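Local structure of formate-dependent phosphoribosylglycinamide formyltransferase (Mycobacterium tuberculosis H37Rv, 6KHR) at residues Val29-Ser34 against Ile43-Leu48; Pro37-Ala42 against Val383-Gly388; Val52-Gly57 against Ala61-Ile66. The protein belongs to the ATP-grasp superfamily of enzymes, with a Rossmann-like parallel sheet at its N-terminal end, and forms an assembly of two chains. All blocks are in the same frame, centred on the assembly; numbering follows the deposited sequence.

Contact 1: residues Val29-Ser34 against Ile43-Leu48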
loop_
_atom_site.group_PDB
_atom_site.type_symbol
_atom_site.label_atom_id
_atom_site.label_comp_id
_atom_site.label_asym_id
_atom_site.label_seq_id
_atom_site.Cartn_x
_atom_site.Cartn_y
_atom_site.Cartn_z
ATOM N N VAL A 29 10.046 -4.883 -15.460
ATOM C CA VAL A 29 10.369 -5.828 -14.401
ATOM C C VAL A 29 9.545 -7.076 -14.656
ATOM O O VAL A 29 8.388 -6.986 -15.069
ATOM C CB VAL A 29 10.070 -5.243 -13.002
ATOM C CG1 VAL A 29 10.560 -6.174 -11.899
ATOM C CG2 VAL A 29 10.684 -3.861 -12.844
ATOM N N MET A 30 10.139 -8.236 -14.429
ATOM C CA MET A 30 9.446 -9.500 -14.610
ATOM C C MET A 30 9.403 -10.211 -13.269
ATOM O O MET A 30 10.431 -10.362 -12.610
ATOM C CB MET A 30 10.131 -10.363 -15.678
ATOM C CG MET A 30 9.386 -11.633 -16.004
ATOM S SD MET A 30 10.223 -12.689 -17.203
ATOM C CE MET A 30 9.987 -11.760 -18.712
ATOM N N LEU A 31 8.216 -10.638 -12.870
ATOM C CA LEU A 31 7.991 -11.266 -11.575
ATOM C C LEU A 31 7.765 -12.760 -11.772
ATOM O O LEU A 31 6.753 -13.175 -12.344
ATOM C CB LEU A 31 6.795 -10.633 -10.871
ATOM C CG LEU A 31 6.881 -9.169 -10.454
ATOM C CD1 LEU A 31 5.583 -8.793 -9.804
ATOM C CD2 LEU A 31 8.017 -8.957 -9.491
ATOM N N LEU A 32 8.700 -13.569 -11.287
ATOM C CA LEU A 32 8.521 -15.016 -11.260
ATOM C C LEU A 32 7.689 -15.367 -10.028
ATOM O O LEU A 32 8.165 -15.279 -8.884
ATOM C CB LEU A 32 9.875 -15.723 -11.258
ATOM C CG LEU A 32 10.567 -16.022 -12.599
ATOM C CD1 LEU A 32 10.096 -15.121 -13.734
ATOM C CD2 LEU A 32 12.083 -15.955 -12.464
ATOM N N GLY A 33 6.440 -15.735 -10.257
ATOM C CA GLY A 33 5.481 -15.942 -9.188
ATOM C C GLY A 33 4.427 -14.852 -9.249
ATOM O O GLY A 33 4.729 -13.679 -9.508
ATOM N N SER A 34 3.187 -15.258 -9.047
ATOM C CA SER A 34 2.075 -14.294 -9.134
ATOM C C SER A 34 1.093 -14.549 -8.014
ATOM O O SER A 34 -0.080 -14.435 -8.245
ATOM C CB SER A 34 1.391 -14.383 -10.430
ATOM O OG SER A 34 2.254 -13.967 -11.445
ATOM N N ILE A 43 1.891 -3.424 -7.792
ATOM C CA ILE A 43 1.336 -2.089 -7.628
ATOM C C ILE A 43 2.455 -1.114 -7.309
ATOM O O ILE A 43 2.607 -0.081 -7.969
ATOM C CB ILE A 43 0.253 -2.096 -6.533
ATOM C CG1 ILE A 43 -1.008 -2.801 -7.022
ATOM C CG2 ILE A 43 -0.031 -0.687 -6.022
ATOM C CD1 ILE A 43 -1.963 -3.172 -5.880
ATOM N N ALA A 44 3.283 -1.458 -6.319
ATOM C CA ALA A 44 4.375 -0.578 -5.920
ATOM C C ALA A 44 5.237 -0.208 -7.117
ATOM O O ALA A 44 5.492 0.974 -7.361
ATOM C CB ALA A 44 5.212 -1.236 -4.828
ATOM N N LEU A 45 5.657 -1.210 -7.900
ATOM C CA LEU A 45 6.532 -0.953 -9.040
ATOM C C LEU A 45 5.856 -0.082 -10.087
ATOM O O LEU A 45 6.540 0.606 -10.857
ATOM C CB LEU A 45 6.954 -2.271 -9.680
ATOM C CG LEU A 45 8.029 -3.068 -8.970
ATOM C CD1 LEU A 45 8.058 -4.467 -9.532
ATOM C CD2 LEU A 45 9.341 -2.372 -9.170
ATOM N N GLN A 46 4.518 -0.120 -10.150
ATOM C CA GLN A 46 3.814 0.657 -11.159
ATOM C C GLN A 46 3.661 2.101 -10.731
ATOM O O GLN A 46 3.646 2.992 -11.586
ATOM C CB GLN A 46 2.460 0.026 -11.463
ATOM C CG GLN A 46 2.566 -1.190 -12.371
ATOM C CD GLN A 46 1.259 -1.949 -12.445
ATOM O OE1 GLN A 46 0.321 -1.637 -11.713
ATOM N NE2 GLN A 46 1.186 -2.949 -13.322
ATOM N N GLY A 47 3.591 2.350 -9.420
ATOM C CA GLY A 47 3.623 3.718 -8.934
ATOM C C GLY A 47 4.937 4.415 -9.244
ATOM O O GLY A 47 4.969 5.634 -9.433
ATOM N N LEU A 48 6.032 3.660 -9.295
ATOM C CA LEU A 48 7.333 4.239 -9.592
ATOM C C LEU A 48 7.597 4.300 -11.085
ATOM O O LEU A 48 8.694 4.694 -11.482
ATOM C CB LEU A 48 8.447 3.440 -8.907
ATOM C CG LEU A 48 8.527 3.340 -7.384
ATOM C CD1 LEU A 48 9.553 2.267 -6.935
ATOM C CD2 LEU A 48 8.888 4.676 -6.787
#
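No ring, amide or charged flat group takes part where L45 meets V29 and L31; methyl groups of branched aliphatic chains come together, and the interaction is purely apolar. V29 and L45 reach toward each other tip to tip. The nearest pair is V29 CG1 and L45 CD1 at 3.8 Å, and the second branches follow, with V29 CG2 lying 4.2 Å from L45 CD2. The two methyls of L45 thus meet the two of V29. With V29 CG1 opposite the backbone N (chi1 -173°), its CG2 lies opposite the carbonyl carbon, which turns both methyls toward the helix. L31, one full pleat further along the strand, gives a lighter touch through its CD2, 4.5 Å from L45 CD1. M30 between them points to the other side of the sheet, where it meets V55.

The segments bury 106 Å² between them. V52 of the next strand and A330 of helix 325-334 also pack on L45. The beta-branched valine suits an extended strand, while the longer leucine spans from helix to sheet, where the V29 and L45 CA atoms are 8.2 Å apart. Beyond the strand's end, at G33's backbone angles (phi 111°, psi 138°), a CB would run into the preceding carbonyl O, and glycine has none; G33 O accepts a hydrogen bond from S38 OG as the chain turns into the helix. Strand 28-32, helix 36-47 and strand 51-56 form the first beta-alpha-beta unit of the Rossmann-like domain that ATP-grasp enzymes commonly carry at their N terminus.

Contact 2: residues Pro37-Ala42 against Val383-Gly388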
loop_
_atom_site.group_PDB
_atom_site.type_symbol
_atom_site.label_atom_id
_atom_site.label_comp_id
_atom_site.label_asym_id
_atom_site.label_seq_id
_atom_site.Cartn_x
_atom_site.Cartn_y
_atom_site.Cartn_z
ATOM N N PRO A 37 1.654 -11.375 -2.426
ATOM C CA PRO A 37 2.683 -10.335 -2.279
ATOM C C PRO A 37 3.254 -9.908 -3.613
ATOM O O PRO A 37 3.702 -8.762 -3.761
ATOM C CB PRO A 37 3.744 -11.000 -1.389
ATOM C CG PRO A 37 3.067 -12.136 -0.740
ATOM C CD PRO A 37 2.056 -12.620 -1.744
ATOM N N SER A 38 3.238 -10.820 -4.589
ATOM C CA SER A 38 3.555 -10.470 -5.967
ATOM C C SER A 38 2.617 -9.380 -6.494
ATOM O O SER A 38 3.035 -8.536 -7.297
ATOM C CB SER A 38 3.482 -11.734 -6.821
ATOM O OG SER A 38 4.023 -11.538 -8.108
ATOM N N ARG A 39 1.358 -9.356 -6.040
ATOM C CA ARG A 39 0.437 -8.335 -6.529
ATOM C C ARG A 39 0.756 -6.965 -5.943
ATOM O O ARG A 39 0.760 -5.962 -6.665
ATOM C CB ARG A 39 -1.013 -8.716 -6.223
ATOM C CG ARG A 39 -2.002 -7.608 -6.559
ATOM C CD ARG A 39 -3.439 -7.888 -6.116
ATOM N NE ARG A 39 -4.292 -6.719 -6.335
ATOM C CZ ARG A 39 -4.615 -5.839 -5.389
ATOM N NH1 ARG A 39 -4.173 -6.003 -4.142
ATOM N NH2 ARG A 39 -5.388 -4.799 -5.684
ATOM N N GLU A 40 1.032 -6.907 -4.647
ATOM C CA GLU A 40 1.336 -5.630 -4.015
ATOM C C GLU A 40 2.651 -5.060 -4.544
ATOM O O GLU A 40 2.728 -3.878 -4.896
ATOM C CB GLU A 40 1.370 -5.807 -2.488
ATOM C CG GLU A 40 0.148 -6.505 -1.914
ATOM C CD GLU A 40 -1.050 -5.571 -1.748
ATOM O OE1 GLU A 40 -0.828 -4.355 -1.568
ATOM O OE2 GLU A 40 -2.208 -6.050 -1.797
ATOM N N LEU A 41 3.695 -5.895 -4.606
ATOM C CA LEU A 41 4.935 -5.490 -5.248
ATOM C C LEU A 41 4.671 -4.917 -6.636
ATOM O O LEU A 41 5.322 -3.948 -7.048
ATOM C CB LEU A 41 5.903 -6.685 -5.328
ATOM C CG LEU A 41 7.218 -6.422 -6.071
ATOM C CD1 LEU A 41 7.911 -5.213 -5.478
ATOM C CD2 LEU A 41 8.194 -7.631 -6.138
ATOM N N ALA A 42 3.703 -5.482 -7.356
ATOM C CA ALA A 42 3.454 -5.041 -8.720
ATOM C C ALA A 42 2.802 -3.665 -8.732
ATOM O O ALA A 42 3.111 -2.822 -9.589
ATOM C CB ALA A 42 2.593 -6.070 -9.446
ATOM N N VAL A 383 -6.909 -6.549 4.162
ATOM C CA VAL A 383 -6.544 -6.860 2.758
ATOM C C VAL A 383 -7.208 -8.193 2.429
ATOM O O VAL A 383 -6.749 -9.165 2.928
ATOM C CB VAL A 383 -5.025 -6.944 2.572
ATOM C CG1 VAL A 383 -4.645 -6.902 1.115
ATOM C CG2 VAL A 383 -4.298 -5.857 3.301
ATOM N N ILE A 384 -8.279 -8.190 1.639
ATOM C CA ILE A 384 -9.056 -9.403 1.256
ATOM C C ILE A 384 -8.400 -10.018 0.032
ATOM O O ILE A 384 -8.036 -9.268 -0.828
ATOM C CB ILE A 384 -10.522 -9.032 1.006
ATOM C CG1 ILE A 384 -11.136 -8.515 2.289
ATOM C CG2 ILE A 384 -11.309 -10.212 0.494
ATOM C CD1 ILE A 384 -10.659 -9.292 3.425
ATOM N N PHE A 385 -8.329 -11.342 -0.063
ATOM C CA PHE A 385 -7.531 -11.902 -1.173
ATOM C C PHE A 385 -8.095 -13.144 -1.861
ATOM O O PHE A 385 -7.261 -13.796 -2.487
ATOM C CB PHE A 385 -6.159 -12.300 -0.632
ATOM C CG PHE A 385 -5.109 -11.243 -0.825
ATOM C CD1 PHE A 385 -5.014 -10.566 -2.029
ATOM C CD2 PHE A 385 -4.240 -10.920 0.196
ATOM C CE1 PHE A 385 -4.070 -9.574 -2.218
ATOM C CE2 PHE A 385 -3.298 -9.927 -0.001
ATOM C CZ PHE A 385 -3.211 -9.261 -1.201
ATOM N N GLY A 386 -9.376 -13.483 -1.807
ATOM C CA GLY A 386 -9.722 -14.706 -2.563
ATOM C C GLY A 386 -10.226 -15.810 -1.664
ATOM O O GLY A 386 -11.031 -15.475 -0.785
ATOM N N ARG A 387 -9.804 -17.075 -1.815
ATOM C CA ARG A 387 -10.493 -17.924 -0.852
ATOM C C ARG A 387 -9.589 -18.154 0.350
ATOM O O ARG A 387 -8.434 -18.566 0.197
ATOM C CB ARG A 387 -10.916 -19.256 -1.479
ATOM C CG ARG A 387 -9.802 -20.050 -2.145
ATOM C CD ARG A 387 -10.212 -21.503 -2.372
ATOM N NE ARG A 387 -11.400 -21.622 -3.209
ATOM C CZ ARG A 387 -11.972 -22.779 -3.532
ATOM N NH1 ARG A 387 -11.465 -23.921 -3.091
ATOM N NH2 ARG A 387 -13.053 -22.794 -4.303
ATOM N N GLY A 388 -10.109 -17.866 1.540
ATOM C CA GLY A 388 -9.382 -18.112 2.764
ATOM C C GLY A 388 -8.177 -17.234 3.003
ATOM O O GLY A 388 -7.508 -17.403 4.029
#
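The first helix of the Rossmann-like domain here meets the edge of the large antiparallel sheet, R39 and E40 of the helix facing V383 near the end of strand 380-384 and F385 just beyond it. E40 is the centre of the contact. Its OE2 comes to the rim of the F385 ring, near the ring plane and 3.4 Å from CZ, with the carboxylate turned 78° to the ring. The C-H edge of a phenyl group is slightly positive, so an anion is probably better placed there than over a face. A bend in the glutamate chain (chi2 -80°) brings the carboxylate round to this edge. The same OE2 lies 3.9 Å from V383 CG1, the two side chains running alongside in opposite senses.

R39 holds that oxygen from within the helix, in a salt bridge of 3.1 Å between R39 NH1 and E40 OE2. NH1 also passes 4.1 Å from F385 CE1, obliquely. An arginine suits this place because its extended chain can reach several partners: its NH2 bonds to Q46 OE1 of the second subunit. The pairing would be expected to lower the cost of placing charges beside an aromatic ring.

W315 and F326, the latter on helix 325-334, also pack on E40. S38, L41 and A42 meanwhile turn to L31 on strand 28-32, so the helix is wedged between the parallel sheet and later parts of the chain, while the backbone of V383 is hydrogen-bonded to V391 of strand 390-395.

Contact 3: residues Val52-Gly57 against Ala61-Ile66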
loop_
_atom_site.group_PDB
_atom_site.type_symbol
_atom_site.label_atom_id
_atom_site.label_comp_id
_atom_site.label_asym_id
_atom_site.label_seq_id
_atom_site.Cartn_x
_atom_site.Cartn_y
_atom_site.Cartn_z
ATOM N N VAL A 52 5.205 -4.087 -15.524
ATOM C CA VAL A 52 5.481 -5.354 -14.854
ATOM C C VAL A 52 4.864 -6.510 -15.631
ATOM O O VAL A 52 3.690 -6.462 -16.017
ATOM C CB VAL A 52 4.968 -5.382 -13.403
ATOM C CG1 VAL A 52 5.206 -6.773 -12.817
ATOM C CG2 VAL A 52 5.662 -4.311 -12.575
ATOM N N ILE A 53 5.659 -7.554 -15.833
ATOM C CA ILE A 53 5.219 -8.815 -16.409
ATOM C C ILE A 53 5.068 -9.808 -15.266
ATOM O O ILE A 53 6.023 -10.048 -14.521
ATOM C CB ILE A 53 6.233 -9.322 -17.443
ATOM C CG1 ILE A 53 6.506 -8.239 -18.486
ATOM C CG2 ILE A 53 5.771 -10.631 -18.067
ATOM C CD1 ILE A 53 7.943 -8.244 -18.972
ATOM N N ALA A 54 3.880 -10.384 -15.118
ATOM C CA ALA A 54 3.637 -11.387 -14.089
ATOM C C ALA A 54 3.623 -12.775 -14.721
ATOM O O ALA A 54 2.822 -13.051 -15.623
ATOM C CB ALA A 54 2.335 -11.115 -13.336
ATOM N N VAL A 55 4.515 -13.638 -14.247
ATOM C CA VAL A 55 4.676 -14.994 -14.752
ATOM C C VAL A 55 4.233 -15.959 -13.668
ATOM O O VAL A 55 4.554 -15.764 -12.490
ATOM C CB VAL A 55 6.136 -15.273 -15.166
ATOM C CG1 VAL A 55 6.261 -16.671 -15.704
ATOM C CG2 VAL A 55 6.615 -14.250 -16.189
ATOM N N ASP A 56 3.495 -16.996 -14.060
ATOM C CA ASP A 56 3.170 -18.080 -13.142
ATOM C C ASP A 56 2.789 -19.313 -13.951
ATOM O O ASP A 56 2.769 -19.287 -15.185
ATOM C CB ASP A 56 2.062 -17.678 -12.166
ATOM C CG ASP A 56 2.147 -18.443 -10.854
ATOM O OD1 ASP A 56 2.523 -19.641 -10.900
ATOM O OD2 ASP A 56 1.864 -17.850 -9.787
ATOM N N GLY A 57 2.497 -20.403 -13.236
ATOM C CA GLY A 57 2.125 -21.669 -13.847
ATOM C C GLY A 57 0.702 -21.773 -14.368
ATOM O O GLY A 57 0.492 -22.304 -15.462
ATOM N N ALA A 61 -3.716 -16.052 -11.893
ATOM C CA ALA A 61 -2.998 -15.805 -10.654
ATOM C C ALA A 61 -3.184 -14.354 -10.206
ATOM O O ALA A 61 -3.468 -13.481 -11.029
ATOM C CB ALA A 61 -1.519 -16.121 -10.838
ATOM N N PRO A 62 -3.050 -14.069 -8.900
ATOM C CA PRO A 62 -3.390 -12.719 -8.394
ATOM C C PRO A 62 -2.709 -11.541 -9.087
ATOM O O PRO A 62 -3.393 -10.568 -9.432
ATOM C CB PRO A 62 -2.995 -12.806 -6.912
ATOM C CG PRO A 62 -3.197 -14.237 -6.560
ATOM C CD PRO A 62 -2.872 -15.040 -7.803
ATOM N N ALA A 63 -1.387 -11.582 -9.290
ATOM C CA ALA A 63 -0.719 -10.455 -9.940
ATOM C C ALA A 63 -1.025 -10.362 -11.432
ATOM O O ALA A 63 -0.797 -9.309 -12.033
ATOM C CB ALA A 63 0.797 -10.528 -9.712
ATOM N N HIS A 64 -1.538 -11.437 -12.044
ATOM C CA HIS A 64 -1.975 -11.377 -13.440
ATOM C C HIS A 64 -3.028 -10.302 -13.662
ATOM O O HIS A 64 -3.056 -9.679 -14.733
ATOM C CB HIS A 64 -2.538 -12.729 -13.885
ATOM C CG HIS A 64 -1.500 -13.775 -14.132
ATOM N ND1 HIS A 64 -0.177 -13.617 -13.772
ATOM C CD2 HIS A 64 -1.582 -14.998 -14.713
ATOM C CE1 HIS A 64 0.504 -14.693 -14.118
ATOM N NE2 HIS A 64 -0.324 -15.546 -14.694
ATOM N N ARG A 65 -3.894 -10.067 -12.668
ATOM C CA ARG A 65 -5.076 -9.232 -12.872
ATOM C C ARG A 65 -4.706 -7.767 -13.073
ATOM O O ARG A 65 -5.343 -7.062 -13.867
ATOM C CB ARG A 65 -6.033 -9.383 -11.690
ATOM C CG ARG A 65 -7.514 -9.500 -12.079
ATOM C CD ARG A 65 -8.076 -8.212 -12.714
ATOM N NE ARG A 65 -8.941 -8.482 -13.869
ATOM C CZ ARG A 65 -8.660 -8.140 -15.126
ATOM N NH1 ARG A 65 -7.534 -7.494 -15.416
ATOM N NH2 ARG A 65 -9.512 -8.437 -16.104
ATOM N N ILE A 66 -3.693 -7.280 -12.365
ATOM C CA ILE A 66 -3.318 -5.876 -12.456
ATOM C C ILE A 66 -1.983 -5.673 -13.133
ATOM O O ILE A 66 -1.562 -4.523 -13.311
ATOM C CB ILE A 66 -3.330 -5.200 -11.071
ATOM C CG1 ILE A 66 -2.118 -5.631 -10.239
ATOM C CG2 ILE A 66 -4.670 -5.469 -10.358
ATOM C CD1 ILE A 66 -1.030 -4.570 -10.162
#
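Apolar contact is carried by alanines: A54 CB on strand 51-56 lies 4.0 Å from A63 CB on the short, weakly bonded helix, and A61 CB is 4.1 Å from D56 CB. Small residues suit the spot, for the strand and helix axes come within 7.7 Å, running roughly antiparallel (151°) in the beta-alpha-beta unit of strand 51-56, helix 62-66 and strand 69-72.

The H64 ring fills the space beside them. With CG opposite the carbonyl carbon (chi1 -75°), the imidazole swings to the strand and directs its CE1 edge at V55 C and D56 N; A54 O lies beside CE1, oblique to the ring. A61 CB, from the same segment, lies over one face, 3.9 Å above the ring centre, consistent with a CH-pi contact.

Charge enters through D56. Its OD2 is 3.9 Å from A61 CB and 5.8 Å from H64 NE2; the carboxylate might modestly favour a protonated ring, though the charge of H64 is not seen.

No hydrogen bond joins the two segments. Van der Waals contact of small side chains and the H64 ring joins them, while the backbone bonds of A54 go to Q69 and V71 of strand 69-72, and D56 OD2 is tied to S34 N.

Overall arrangement
From the N terminus, strand 28-32 leads into helix 36-47, and contact 1 closes this first short loop by laying the helix back on its own strand. Strand 51-56 then takes its place beside strand 28-32, and contact 3 closes a second, tighter loop with helix 62-66; the two stand in series. Contact 2 spans some 340 residues. It starts inside the loop of contact 1 and so crosses it, while enclosing contact 3 completely. Helix 36-47 serves contacts 1 and 2, and A63 and I66 pack against it. Contacts 1 and 3 pack helices on the parallel sheet, whereas contact 2 links the first helix to the edge of the large antiparallel one, beside the second subunit.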